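Local coordinates for RNA-binding protein RMD9, mitochondrial (Saccharomyces cerevisiae S288C, PDB 7A9X) that binds the dodecameric element in the 3'-untranslated regions of yeast mitochondrial mRNAs and takes part in the processing or stability of these transcripts, at residues 53-58 with 112-117; 366-371 with 384-389; 403-408 with 425-430. All blocks are in the same frame, centred on the assembly; numbering follows the deposited sequence.

Contact 1 (53-58 with 112-117); sequences SALKYS and IHLLHN. With nucleotides of chain B.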
loop_
_atom_site.group_PDB
_atom_site.type_symbol
_atom_site.label_atom_id
_atom_site.label_comp_id
_atom_site.label_asym_id
_atom_site.label_seq_id
_atom_site.Cartn_x
_atom_site.Cartn_y
_atom_site.Cartn_z
ATOM N N SER A 53 -4.058 -25.443 -11.973
ATOM C CA SER A 53 -3.980 -24.536 -13.112
ATOM C C SER A 53 -3.685 -23.112 -12.657
ATOM O O SER A 53 -2.830 -22.430 -13.235
ATOM C CB SER A 53 -5.282 -24.585 -13.912
ATOM O OG SER A 53 -5.259 -23.680 -15.000
ATOM N N ALA A 54 -4.379 -22.650 -11.615
ATOM C CA ALA A 54 -4.178 -21.291 -11.138
ATOM C C ALA A 54 -2.867 -21.143 -10.372
ATOM O O ALA A 54 -2.250 -20.073 -10.415
ATOM C CB ALA A 54 -5.364 -20.866 -10.270
ATOM N N LEU A 55 -2.430 -22.189 -9.664
ATOM C CA LEU A 55 -1.137 -22.123 -8.991
ATOM C C LEU A 55 0.004 -22.070 -9.997
ATOM O O LEU A 55 0.992 -21.356 -9.789
ATOM C CB LEU A 55 -0.968 -23.312 -8.046
ATOM C CG LEU A 55 -1.503 -23.156 -6.621
ATOM C CD1 LEU A 55 -1.333 -24.451 -5.844
ATOM C CD2 LEU A 55 -0.802 -22.007 -5.903
ATOM N N LYS A 56 -0.113 -22.820 -11.096
ATOM C CA LYS A 56 0.917 -22.770 -12.125
ATOM C C LYS A 56 0.945 -21.413 -12.814
ATOM O O LYS A 56 2.019 -20.935 -13.194
ATOM C CB LYS A 56 0.694 -23.884 -13.146
ATOM C CG LYS A 56 1.848 -24.077 -14.115
ATOM C CD LYS A 56 1.590 -25.242 -15.055
ATOM C CE LYS A 56 2.763 -25.462 -15.995
ATOM N NZ LYS A 56 2.496 -26.563 -16.962
ATOM N N TYR A 57 -0.217 -20.776 -12.971
ATOM C CA TYR A 57 -0.258 -19.441 -13.560
ATOM C C TYR A 57 0.416 -18.417 -12.655
ATOM O O TYR A 57 1.154 -17.548 -13.135
ATOM C CB TYR A 57 -1.708 -19.041 -13.842
ATOM C CG TYR A 57 -1.895 -17.603 -14.289
ATOM C CD1 TYR A 57 -1.824 -17.257 -15.632
ATOM C CD2 TYR A 57 -2.158 -16.595 -13.366
ATOM C CE1 TYR A 57 -1.999 -15.948 -16.044
ATOM C CE2 TYR A 57 -2.335 -15.283 -13.769
ATOM C CZ TYR A 57 -2.254 -14.965 -15.109
ATOM O OH TYR A 57 -2.430 -13.661 -15.515
ATOM N N SER A 58 0.178 -18.501 -11.346
ATOM C CA SER A 58 0.659 -17.477 -10.427
ATOM C C SER A 58 2.130 -17.635 -10.071
ATOM O O SER A 58 2.713 -16.710 -9.496
ATOM C CB SER A 58 -0.183 -17.482 -9.149
ATOM O OG SER A 58 -0.160 -18.753 -8.524
ATOM N N ILE A 112 -4.989 -22.941 0.174
ATOM C CA ILE A 112 -4.521 -21.813 0.976
ATOM C C ILE A 112 -3.394 -21.080 0.259
ATOM O O ILE A 112 -3.376 -19.844 0.199
ATOM C CB ILE A 112 -4.081 -22.291 2.372
ATOM C CG1 ILE A 112 -5.260 -22.900 3.134
ATOM C CG2 ILE A 112 -3.478 -21.142 3.157
ATOM C CD1 ILE A 112 -4.886 -23.428 4.503
ATOM N N HIS A 113 -2.436 -21.830 -0.289
ATOM C CA HIS A 113 -1.370 -21.221 -1.078
ATOM C C HIS A 113 -1.945 -20.414 -2.236
ATOM O O HIS A 113 -1.498 -19.292 -2.508
ATOM C CB HIS A 113 -0.423 -22.312 -1.584
ATOM C CG HIS A 113 0.762 -21.797 -2.344
ATOM N ND1 HIS A 113 1.657 -22.637 -2.972
ATOM C CD2 HIS A 113 1.203 -20.538 -2.574
ATOM C CE1 HIS A 113 2.595 -21.917 -3.560
ATOM N NE2 HIS A 113 2.344 -20.640 -3.333
ATOM N N LEU A 114 -2.957 -20.961 -2.913
ATOM C CA LEU A 114 -3.555 -20.270 -4.050
ATOM C C LEU A 114 -4.191 -18.953 -3.623
ATOM O O LEU A 114 -4.014 -17.926 -4.289
ATOM C CB LEU A 114 -4.589 -21.172 -4.725
ATOM C CG LEU A 114 -5.313 -20.555 -5.919
ATOM C CD1 LEU A 114 -4.302 -20.173 -6.987
ATOM C CD2 LEU A 114 -6.354 -21.516 -6.470
ATOM N N LEU A 115 -4.940 -18.964 -2.517
ATOM C CA LEU A 115 -5.505 -17.725 -1.997
ATOM C C LEU A 115 -4.412 -16.746 -1.589
ATOM O O LEU A 115 -4.588 -15.529 -1.717
ATOM C CB LEU A 115 -6.425 -18.026 -0.812
ATOM C CG LEU A 115 -7.631 -18.932 -1.078
ATOM C CD1 LEU A 115 -8.342 -19.278 0.221
ATOM C CD2 LEU A 115 -8.596 -18.278 -2.056
ATOM N N HIS A 116 -3.279 -17.256 -1.098
ATOM C CA HIS A 116 -2.153 -16.381 -0.796
ATOM C C HIS A 116 -1.638 -15.704 -2.058
ATOM O O HIS A 116 -1.420 -14.488 -2.073
ATOM C CB HIS A 116 -1.034 -17.173 -0.113
ATOM C CG HIS A 116 0.090 -16.321 0.390
ATOM N ND1 HIS A 116 1.282 -16.849 0.836
ATOM C CD2 HIS A 116 0.201 -14.977 0.522
ATOM C CE1 HIS A 116 2.080 -15.867 1.219
ATOM N NE2 HIS A 116 1.448 -14.722 1.038
ATOM N N ASN A 117 -1.449 -16.472 -3.135
ATOM C CA ASN A 117 -1.007 -15.874 -4.389
ATOM C C ASN A 117 -2.052 -14.923 -4.957
ATOM O O ASN A 117 -1.703 -13.986 -5.683
ATOM C CB ASN A 117 -0.663 -16.965 -5.401
ATOM C CG ASN A 117 0.692 -17.588 -5.141
ATOM O OD1 ASN A 117 1.359 -17.261 -4.159
ATOM N ND2 ASN A 117 1.107 -18.493 -6.019
ATOM P P A B 6 7.518 -11.743 -0.117
ATOM O OP1 A B 6 7.668 -10.714 0.943
ATOM O OP2 A B 6 6.604 -12.892 0.105
ATOM O "O5'" A B 6 7.056 -11.044 -1.470
ATOM C "C5'" A B 6 7.721 -9.895 -1.987
ATOM C "C4'" A B 6 6.812 -9.099 -2.895
ATOM O "O4'" A B 6 6.578 -9.858 -4.114
ATOM C "C3'" A B 6 5.435 -8.803 -2.309
ATOM O "O3'" A B 6 4.959 -7.551 -2.792
ATOM C "C2'" A B 6 4.581 -9.932 -2.876
ATOM O "O2'" A B 6 3.196 -9.668 -2.938
ATOM C "C1'" A B 6 5.191 -10.114 -4.262
ATOM N N9 A B 6 5.022 -11.473 -4.770
ATOM C C8 A B 6 5.613 -12.611 -4.284
ATOM N N7 A B 6 5.261 -13.696 -4.925
ATOM C C5 A B 6 4.374 -13.239 -5.887
ATOM C C6 A B 6 3.649 -13.905 -6.884
ATOM N N6 A B 6 3.712 -15.224 -7.076
ATOM N N1 A B 6 2.851 -13.162 -7.681
ATOM C C2 A B 6 2.794 -11.839 -7.483
ATOM N N3 A B 6 3.428 -11.099 -6.578
ATOM C C4 A B 6 4.213 -11.870 -5.805
ATOM P P A B 4 6.165 -22.130 -1.425
ATOM O OP1 A B 4 5.469 -22.763 -0.277
ATOM O OP2 A B 4 5.373 -21.460 -2.486
ATOM O "O5'" A B 4 7.198 -21.041 -0.885
ATOM C "C5'" A B 4 8.177 -21.366 0.091
ATOM C "C4'" A B 4 9.424 -20.533 -0.082
ATOM O "O4'" A B 4 10.153 -20.976 -1.259
ATOM C "C3'" A B 4 9.207 -19.045 -0.318
ATOM O "O3'" A B 4 8.970 -18.321 0.876
ATOM C "C2'" A B 4 10.486 -18.637 -1.038
ATOM O "O2'" A B 4 11.559 -18.492 -0.119
ATOM C "C1'" A B 4 10.747 -19.869 -1.904
ATOM N N9 A B 4 10.131 -19.722 -3.233
ATOM C C8 A B 4 9.031 -20.378 -3.730
ATOM N N7 A B 4 8.711 -20.016 -4.949
ATOM C C5 A B 4 9.659 -19.055 -5.273
ATOM C C6 A B 4 9.868 -18.282 -6.430
ATOM N N6 A B 4 9.103 -18.360 -7.522
ATOM N N1 A B 4 10.906 -17.416 -6.430
ATOM C C2 A B 4 11.676 -17.336 -5.336
ATOM N N3 A B 4 11.581 -18.009 -4.190
ATOM C C4 A B 4 10.540 -18.861 -4.224
#
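L55 lies over the imidazole of H113 where helix 52-59 crosses helix 105-128, in the all-helical region ahead of the first pentatricopeptide repeat. The two segments cross at 42°. The methyl CD2 of L55 stands 3.9 Å from the centroid of the H113 ring, only 12° off the ring normal, in a CH-pi contact. The ring also meets the RNA. OP2 of nucleotide A4 of chain B comes obliquely to the CE1-NE2 side of the ring, 3.0 Å from H113 CE1. On the protein side, Y169 OH bonds H113 ND1 and H173 stacks on the ring. L114 runs askew to L55 and turns its methyl CD1 to A54, with A54 CB 3.5 Å from L114 CD1. The polar end of the contact lies one turn on. N117 ND2 donates to S58 OG at 2.8 Å, almost within its own amide plane. R120 bonds N117 OD1, so both ends of that amide are held. S58 OG sits between its backbone N and carbonyl carbon (chi1 57°), near the carbonyls of A54 and L55. S58 O accepts a hydrogen bond from N6 of the adenosine nucleotide at position 6 of chain B, 3.0 Å away.

Contact 2 (366-371 with 384-389); sequences TFFTIF and RKLQEI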
loop_
_atom_site.group_PDB
_atom_site.type_symbol
_atom_site.label_atom_id
_atom_site.label_comp_id
_atom_site.label_asym_id
_atom_site.label_seq_id
_atom_site.Cartn_x
_atom_site.Cartn_y
_atom_site.Cartn_z
ATOM N N THR A 366 7.456 9.171 0.043
ATOM C CA THR A 366 8.331 9.216 1.208
ATOM C C THR A 366 9.358 10.335 1.087
ATOM O O THR A 366 9.624 11.051 2.059
ATOM C CB THR A 366 9.029 7.866 1.386
ATOM O OG1 THR A 366 8.045 6.831 1.489
ATOM C CG2 THR A 366 9.891 7.864 2.643
ATOM N N PHE A 367 9.928 10.514 -0.108
ATOM C CA PHE A 367 11.013 11.473 -0.292
ATOM C C PHE A 367 10.519 12.911 -0.158
ATOM O O PHE A 367 11.126 13.722 0.551
ATOM C CB PHE A 367 11.673 11.254 -1.653
ATOM C CG PHE A 367 12.661 12.317 -2.027
ATOM C CD1 PHE A 367 13.848 12.458 -1.321
ATOM C CD2 PHE A 367 12.409 13.171 -3.090
ATOM C CE1 PHE A 367 14.764 13.436 -1.662
ATOM C CE2 PHE A 367 13.321 14.150 -3.439
ATOM C CZ PHE A 367 14.501 14.284 -2.723
ATOM N N PHE A 368 9.423 13.251 -0.838
ATOM C CA PHE A 368 8.943 14.627 -0.797
ATOM C C PHE A 368 8.276 14.968 0.529
ATOM O O PHE A 368 8.230 16.146 0.900
ATOM C CB PHE A 368 7.989 14.892 -1.962
ATOM C CG PHE A 368 8.689 15.064 -3.281
ATOM C CD1 PHE A 368 9.645 16.055 -3.445
ATOM C CD2 PHE A 368 8.395 14.239 -4.353
ATOM C CE1 PHE A 368 10.295 16.218 -4.658
ATOM C CE2 PHE A 368 9.041 14.397 -5.569
ATOM C CZ PHE A 368 9.989 15.386 -5.721
ATOM N N THR A 369 7.763 13.969 1.250
ATOM C CA THR A 369 7.304 14.210 2.612
ATOM C C THR A 369 8.467 14.636 3.497
ATOM O O THR A 369 8.357 15.595 4.271
ATOM C CB THR A 369 6.624 12.957 3.168
ATOM O OG1 THR A 369 5.498 12.622 2.346
ATOM C CG2 THR A 369 6.151 13.185 4.592
ATOM N N ILE A 370 9.602 13.947 3.371
ATOM C CA ILE A 370 10.806 14.343 4.093
ATOM C C ILE A 370 11.324 15.681 3.575
ATOM O O ILE A 370 11.792 16.521 4.354
ATOM C CB ILE A 370 11.868 13.234 3.989
ATOM C CG1 ILE A 370 11.340 11.943 4.623
ATOM C CG2 ILE A 370 13.170 13.668 4.646
ATOM C CD1 ILE A 370 12.194 10.723 4.343
ATOM N N PHE A 371 11.238 15.910 2.261
ATOM C CA PHE A 371 11.727 17.164 1.690
ATOM C C PHE A 371 11.029 18.363 2.318
ATOM O O PHE A 371 11.676 19.268 2.858
ATOM C CB PHE A 371 11.540 17.175 0.171
ATOM C CG PHE A 371 11.976 18.462 -0.482
ATOM C CD1 PHE A 371 11.094 19.526 -0.627
ATOM C CD2 PHE A 371 13.274 18.615 -0.938
ATOM C CE1 PHE A 371 11.503 20.713 -1.217
ATOM C CE2 PHE A 371 13.687 19.797 -1.530
ATOM C CZ PHE A 371 12.803 20.846 -1.669
ATOM N N ARG A 384 15.147 26.119 -5.171
ATOM C CA ARG A 384 16.363 25.794 -5.907
ATOM C C ARG A 384 16.681 24.306 -5.807
ATOM O O ARG A 384 17.114 23.689 -6.787
ATOM C CB ARG A 384 17.530 26.643 -5.398
ATOM C CG ARG A 384 18.905 26.118 -5.780
ATOM C CD ARG A 384 19.979 27.197 -5.690
ATOM N NE ARG A 384 19.800 28.085 -4.545
ATOM C CZ ARG A 384 20.199 27.806 -3.309
ATOM N NH1 ARG A 384 19.995 28.682 -2.335
ATOM N NH2 ARG A 384 20.794 26.652 -3.043
ATOM N N LYS A 385 16.449 23.707 -4.635
ATOM C CA LYS A 385 16.692 22.275 -4.486
ATOM C C LYS A 385 15.699 21.453 -5.298
ATOM O O LYS A 385 16.063 20.399 -5.831
ATOM C CB LYS A 385 16.632 21.880 -3.010
ATOM C CG LYS A 385 17.232 20.515 -2.701
ATOM C CD LYS A 385 18.745 20.516 -2.873
ATOM C CE LYS A 385 19.349 19.171 -2.494
ATOM N NZ LYS A 385 20.840 19.189 -2.548
ATOM N N LEU A 386 14.449 21.914 -5.405
ATOM C CA LEU A 386 13.469 21.216 -6.234
ATOM C C LEU A 386 13.898 21.190 -7.694
ATOM O O LEU A 386 13.739 20.170 -8.377
ATOM C CB LEU A 386 12.094 21.871 -6.098
ATOM C CG LEU A 386 11.292 21.580 -4.830
ATOM C CD1 LEU A 386 10.024 22.415 -4.809
ATOM C CD2 LEU A 386 10.960 20.099 -4.736
ATOM N N GLN A 387 14.437 22.305 -8.195
ATOM C CA GLN A 387 14.899 22.348 -9.579
ATOM C C GLN A 387 16.017 21.342 -9.816
ATOM O O GLN A 387 16.066 20.694 -10.867
ATOM C CB GLN A 387 15.360 23.760 -9.936
ATOM C CG GLN A 387 14.246 24.791 -9.947
ATOM C CD GLN A 387 14.762 26.198 -10.173
ATOM O OE1 GLN A 387 15.934 26.488 -9.928
ATOM N NE2 GLN A 387 13.889 27.080 -10.646
ATOM N N GLU A 388 16.924 21.201 -8.849
ATOM C CA GLU A 388 17.962 20.181 -8.953
ATOM C C GLU A 388 17.352 18.784 -8.950
ATOM O O GLU A 388 17.814 17.895 -9.675
ATOM C CB GLU A 388 18.964 20.344 -7.811
ATOM C CG GLU A 388 20.027 19.258 -7.739
ATOM C CD GLU A 388 20.944 19.418 -6.537
ATOM O OE1 GLU A 388 21.083 20.553 -6.035
ATOM O OE2 GLU A 388 21.523 18.404 -6.091
ATOM N N ILE A 389 16.308 18.578 -8.145
ATOM C CA ILE A 389 15.622 17.291 -8.112
ATOM C C ILE A 389 14.919 17.026 -9.438
ATOM O O ILE A 389 14.947 15.904 -9.958
ATOM C CB ILE A 389 14.643 17.254 -6.923
ATOM C CG1 ILE A 389 15.414 17.326 -5.601
ATOM C CG2 ILE A 389 13.774 16.008 -6.973
ATOM C CD1 ILE A 389 14.537 17.531 -4.386
#
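F371 reaches across from helix 357-374 to helix 379-396, the antiparallel helical hairpin assigned as the sixth pentatricopeptide repeat. The segments run at 162°, their axes 12.8 Å apart, so long side chains must fill the gap. CB of F371 points toward the partner helix. CG is anti to the backbone N (chi1 178°), which extends the ring straight into that gap. L386 takes the CE1 and CZ side of the ring. F371 CE1 lies 3.6 Å from L386 CD2, and this methyl sits over the ring face, 27° off its normal. F371 CZ meets L386 CG. I389 CD1, on the same side of the plane, comes obliquely to CD2 and CE2. F371 CE2 also meets K385 CG, at the ring edge and 3.8 Å away. From there the K385 chain bends at chi2 and leads its amine away, toward E388 in a long ion pair. One turn earlier in the helix, the rings of F367 and F368 pack on each other, with F367 CD2 over the F368 face. W344 stacks on F367. I389 bridges all three phenylalanines. Its CG2 meets F368 CZ, while its CD1 abuts the F367 ring edge, 3.6 Å from F367 CZ.

Contact 3 (403-408 with 425-430); sequences FFNVML and KNYTLY. With nucleotides of chain B.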
loop_
_atom_site.group_PDB
_atom_site.type_symbol
_atom_site.label_atom_id
_atom_site.label_comp_id
_atom_site.label_asym_id
_atom_site.label_seq_id
_atom_site.Cartn_x
_atom_site.Cartn_y
_atom_site.Cartn_z
ATOM N N PHE A 403 5.016 11.983 -9.661
ATOM C CA PHE A 403 6.190 12.730 -9.221
ATOM C C PHE A 403 5.832 14.177 -8.899
ATOM O O PHE A 403 6.170 14.689 -7.825
ATOM C CB PHE A 403 7.281 12.668 -10.291
ATOM C CG PHE A 403 8.488 13.515 -9.983
ATOM C CD1 PHE A 403 9.459 13.069 -9.099
ATOM C CD2 PHE A 403 8.659 14.753 -10.588
ATOM C CE1 PHE A 403 10.571 13.841 -8.816
ATOM C CE2 PHE A 403 9.769 15.530 -10.311
ATOM C CZ PHE A 403 10.727 15.075 -9.425
ATOM N N PHE A 404 5.137 14.852 -9.816
ATOM C CA PHE A 404 4.718 16.225 -9.574
ATOM C C PHE A 404 3.478 16.315 -8.691
ATOM O O PHE A 404 3.294 17.329 -8.009
ATOM C CB PHE A 404 4.471 16.945 -10.902
ATOM C CG PHE A 404 5.721 17.498 -11.535
ATOM C CD1 PHE A 404 6.472 18.468 -10.883
ATOM C CD2 PHE A 404 6.138 17.062 -12.784
ATOM C CE1 PHE A 404 7.621 18.988 -11.461
ATOM C CE2 PHE A 404 7.286 17.578 -13.370
ATOM C CZ PHE A 404 8.029 18.542 -12.705
ATOM N N ASN A 405 2.632 15.280 -8.680
ATOM C CA ASN A 405 1.463 15.291 -7.804
ATOM C C ASN A 405 1.872 15.285 -6.335
ATOM O O ASN A 405 1.341 16.067 -5.535
ATOM C CB ASN A 405 0.555 14.098 -8.113
ATOM C CG ASN A 405 -0.080 14.184 -9.494
ATOM O OD1 ASN A 405 -0.157 15.259 -10.090
ATOM N ND2 ASN A 405 -0.542 13.048 -10.004
ATOM N N VAL A 406 2.812 14.412 -5.963
ATOM C CA VAL A 406 3.306 14.382 -4.587
ATOM C C VAL A 406 3.975 15.704 -4.234
ATOM O O VAL A 406 3.736 16.273 -3.161
ATOM C CB VAL A 406 4.269 13.198 -4.386
ATOM C CG1 VAL A 406 4.861 13.235 -2.989
ATOM C CG2 VAL A 406 3.556 11.884 -4.630
ATOM N N MET A 407 4.824 16.210 -5.131
ATOM C CA MET A 407 5.502 17.480 -4.891
ATOM C C MET A 407 4.502 18.602 -4.640
ATOM O O MET A 407 4.639 19.361 -3.674
ATOM C CB MET A 407 6.402 17.817 -6.082
ATOM C CG MET A 407 7.313 19.014 -5.870
ATOM S SD MET A 407 8.140 19.527 -7.387
ATOM C CE MET A 407 8.921 18.001 -7.900
ATOM N N LEU A 408 3.481 18.713 -5.495
ATOM C CA LEU A 408 2.495 19.779 -5.349
ATOM C C LEU A 408 1.679 19.617 -4.072
ATOM O O LEU A 408 1.393 20.605 -3.385
ATOM C CB LEU A 408 1.577 19.811 -6.570
ATOM C CG LEU A 408 0.472 20.867 -6.557
ATOM C CD1 LEU A 408 1.064 22.262 -6.427
ATOM C CD2 LEU A 408 -0.379 20.761 -7.808
ATOM N N LYS A 425 2.621 24.418 -14.735
ATOM C CA LYS A 425 3.341 24.649 -15.981
ATOM C C LYS A 425 4.200 23.451 -16.368
ATOM O O LYS A 425 4.332 23.144 -17.559
ATOM C CB LYS A 425 4.195 25.909 -15.844
ATOM C CG LYS A 425 5.244 26.110 -16.922
ATOM C CD LYS A 425 6.108 27.319 -16.594
ATOM C CE LYS A 425 7.288 27.451 -17.544
ATOM N NZ LYS A 425 8.195 28.560 -17.136
ATOM N N ASN A 426 4.776 22.753 -15.386
ATOM C CA ASN A 426 5.683 21.652 -15.691
ATOM C C ASN A 426 4.960 20.416 -16.208
ATOM O O ASN A 426 5.593 19.574 -16.855
ATOM C CB ASN A 426 6.514 21.301 -14.457
ATOM C CG ASN A 426 7.611 22.316 -14.188
ATOM O OD1 ASN A 426 7.506 23.479 -14.576
ATOM N ND2 ASN A 426 8.676 21.875 -13.527
ATOM N N TYR A 427 3.658 20.278 -15.937
ATOM C CA TYR A 427 2.901 19.178 -16.525
ATOM C C TYR A 427 2.948 19.237 -18.046
ATOM O O TYR A 427 3.144 18.212 -18.711
ATOM C CB TYR A 427 1.448 19.210 -16.045
ATOM C CG TYR A 427 1.242 18.790 -14.609
ATOM C CD1 TYR A 427 1.512 17.492 -14.201
ATOM C CD2 TYR A 427 0.757 19.686 -13.664
ATOM C CE1 TYR A 427 1.320 17.099 -12.887
ATOM C CE2 TYR A 427 0.561 19.306 -12.349
ATOM C CZ TYR A 427 0.843 18.012 -11.966
ATOM O OH TYR A 427 0.647 17.634 -10.656
ATOM N N THR A 428 2.774 20.432 -18.613
ATOM C CA THR A 428 2.813 20.593 -20.060
ATOM C C THR A 428 4.242 20.631 -20.589
ATOM O O THR A 428 4.500 20.142 -21.695
ATOM C CB THR A 428 2.067 21.869 -20.460
ATOM O OG1 THR A 428 0.790 21.899 -19.813
ATOM C CG2 THR A 428 1.856 21.915 -21.969
ATOM N N LEU A 429 5.175 21.193 -19.816
ATOM C CA LEU A 429 6.553 21.319 -20.280
ATOM C C LEU A 429 7.187 19.952 -20.504
ATOM O O LEU A 429 7.830 19.715 -21.532
ATOM C CB LEU A 429 7.373 22.137 -19.282
ATOM C CG LEU A 429 7.721 23.568 -19.692
ATOM C CD1 LEU A 429 6.457 24.380 -19.925
ATOM C CD2 LEU A 429 8.605 24.218 -18.641
ATOM N N TYR A 430 7.019 19.040 -19.551
ATOM C CA TYR A 430 7.590 17.706 -19.649
ATOM C C TYR A 430 6.653 16.707 -20.320
ATOM O O TYR A 430 6.959 15.511 -20.338
ATOM C CB TYR A 430 7.997 17.211 -18.258
ATOM C CG TYR A 430 9.145 17.997 -17.666
ATOM C CD1 TYR A 430 10.461 17.630 -17.914
ATOM C CD2 TYR A 430 8.912 19.115 -16.875
ATOM C CE1 TYR A 430 11.515 18.351 -17.383
ATOM C CE2 TYR A 430 9.959 19.841 -16.339
ATOM C CZ TYR A 430 11.257 19.455 -16.598
ATOM O OH TYR A 430 12.305 20.173 -16.070
ATOM P P U B 10 -0.832 7.399 -1.107
ATOM O OP1 U B 10 -0.852 7.920 0.284
ATOM O OP2 U B 10 -2.038 6.721 -1.648
ATOM O "O5'" U B 10 -0.462 8.611 -2.075
ATOM C "C5'" U B 10 0.498 9.590 -1.701
ATOM C "C4'" U B 10 0.545 10.712 -2.707
ATOM O "O4'" U B 10 0.842 10.162 -4.013
ATOM C "C3'" U B 10 -0.758 11.478 -2.897
ATOM O "O3'" U B 10 -0.900 12.533 -1.959
ATOM C "C2'" U B 10 -0.676 11.968 -4.340
ATOM O "O2'" U B 10 0.054 13.182 -4.423
ATOM C "C1'" U B 10 0.134 10.857 -5.014
ATOM N N1 U B 10 -0.711 9.890 -5.752
ATOM C C2 U B 10 -0.841 10.067 -7.117
ATOM O O2 U B 10 -0.303 10.978 -7.720
ATOM N N3 U B 10 -1.626 9.134 -7.748
ATOM C C4 U B 10 -2.276 8.066 -7.165
ATOM O O4 U B 10 -2.949 7.313 -7.868
ATOM C C5 U B 10 -2.090 7.950 -5.750
ATOM C C6 U B 10 -1.330 8.842 -5.110
#
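N405 and Y427 join the two antiparallel helices of the seventh pentatricopeptide repeat by a short hydrogen bond. Y427 OH donates to N405 OD1 at 2.6 Å. The donor lies in the carbonyl plane, with a C=O...donor angle of 153°. The amide of N405 and the ring of Y427 are turned 46° from each other. The other end of the amide faces the RNA: N405 ND2 donates to O2 of U10 of chain B at 3.1 Å. E401 also accepts from N405 ND2. Y427, with E401, probably fixes the rotation of the amide, so that its NH2 faces the base. N405 is the fifth residue of the repeat, consistent with the base-reading position of the PPR code. Beside it, V406 CG2 meets the U10 ribose, 3.3 Å from O4'.

F404 fills the rest of the tight part. Its CB lies 3.7 Å from Y427 CE1. Its ring presents an edge to the face of Y427, a T-shaped pair with centroids 6.0 Å apart and planes at 66°. N426 CB sits over one face of the F404 ring. F403 CD2 lies over the other face, so the F404 ring is held between the two.

The packing thins toward the end of helix 417-429. Y430, just past the helix and partly exposed, makes one loose, oblique touch on F404: F404 CE2 is 4.2 Å from Y430 CD2.

Neighbouring helices pack on the inner side of the pair, and no strands are present. From helix 379-396, I390 packs on both F404 and Y430. Helix 436-445 covers N405 through S438 and I441, and covers L408 through L442 and S445.

How the contacts relate
All three contacts are mainly buried, each with one partly exposed touching residue: S58, K385 and Y430. Contacts 2 and 3 are hairpins of consecutive repeats on the same side of the chain centre, with centres about 13 Å apart. They touch: F368 meets F403 edge-to-face, and M407 packs against F368 and L386. Contact 1 lies on the other side of the centre, about 41 Å from contact 2 and 39 Å from contact 3 between centres. It joins helices far apart in sequence. Contact 2 is apolar across its helices. Contacts 1 and 3 add a side-chain hydrogen bond next to RNA, but contact 1 meets a base through a backbone carbonyl and contact 3 through an asparagine amide.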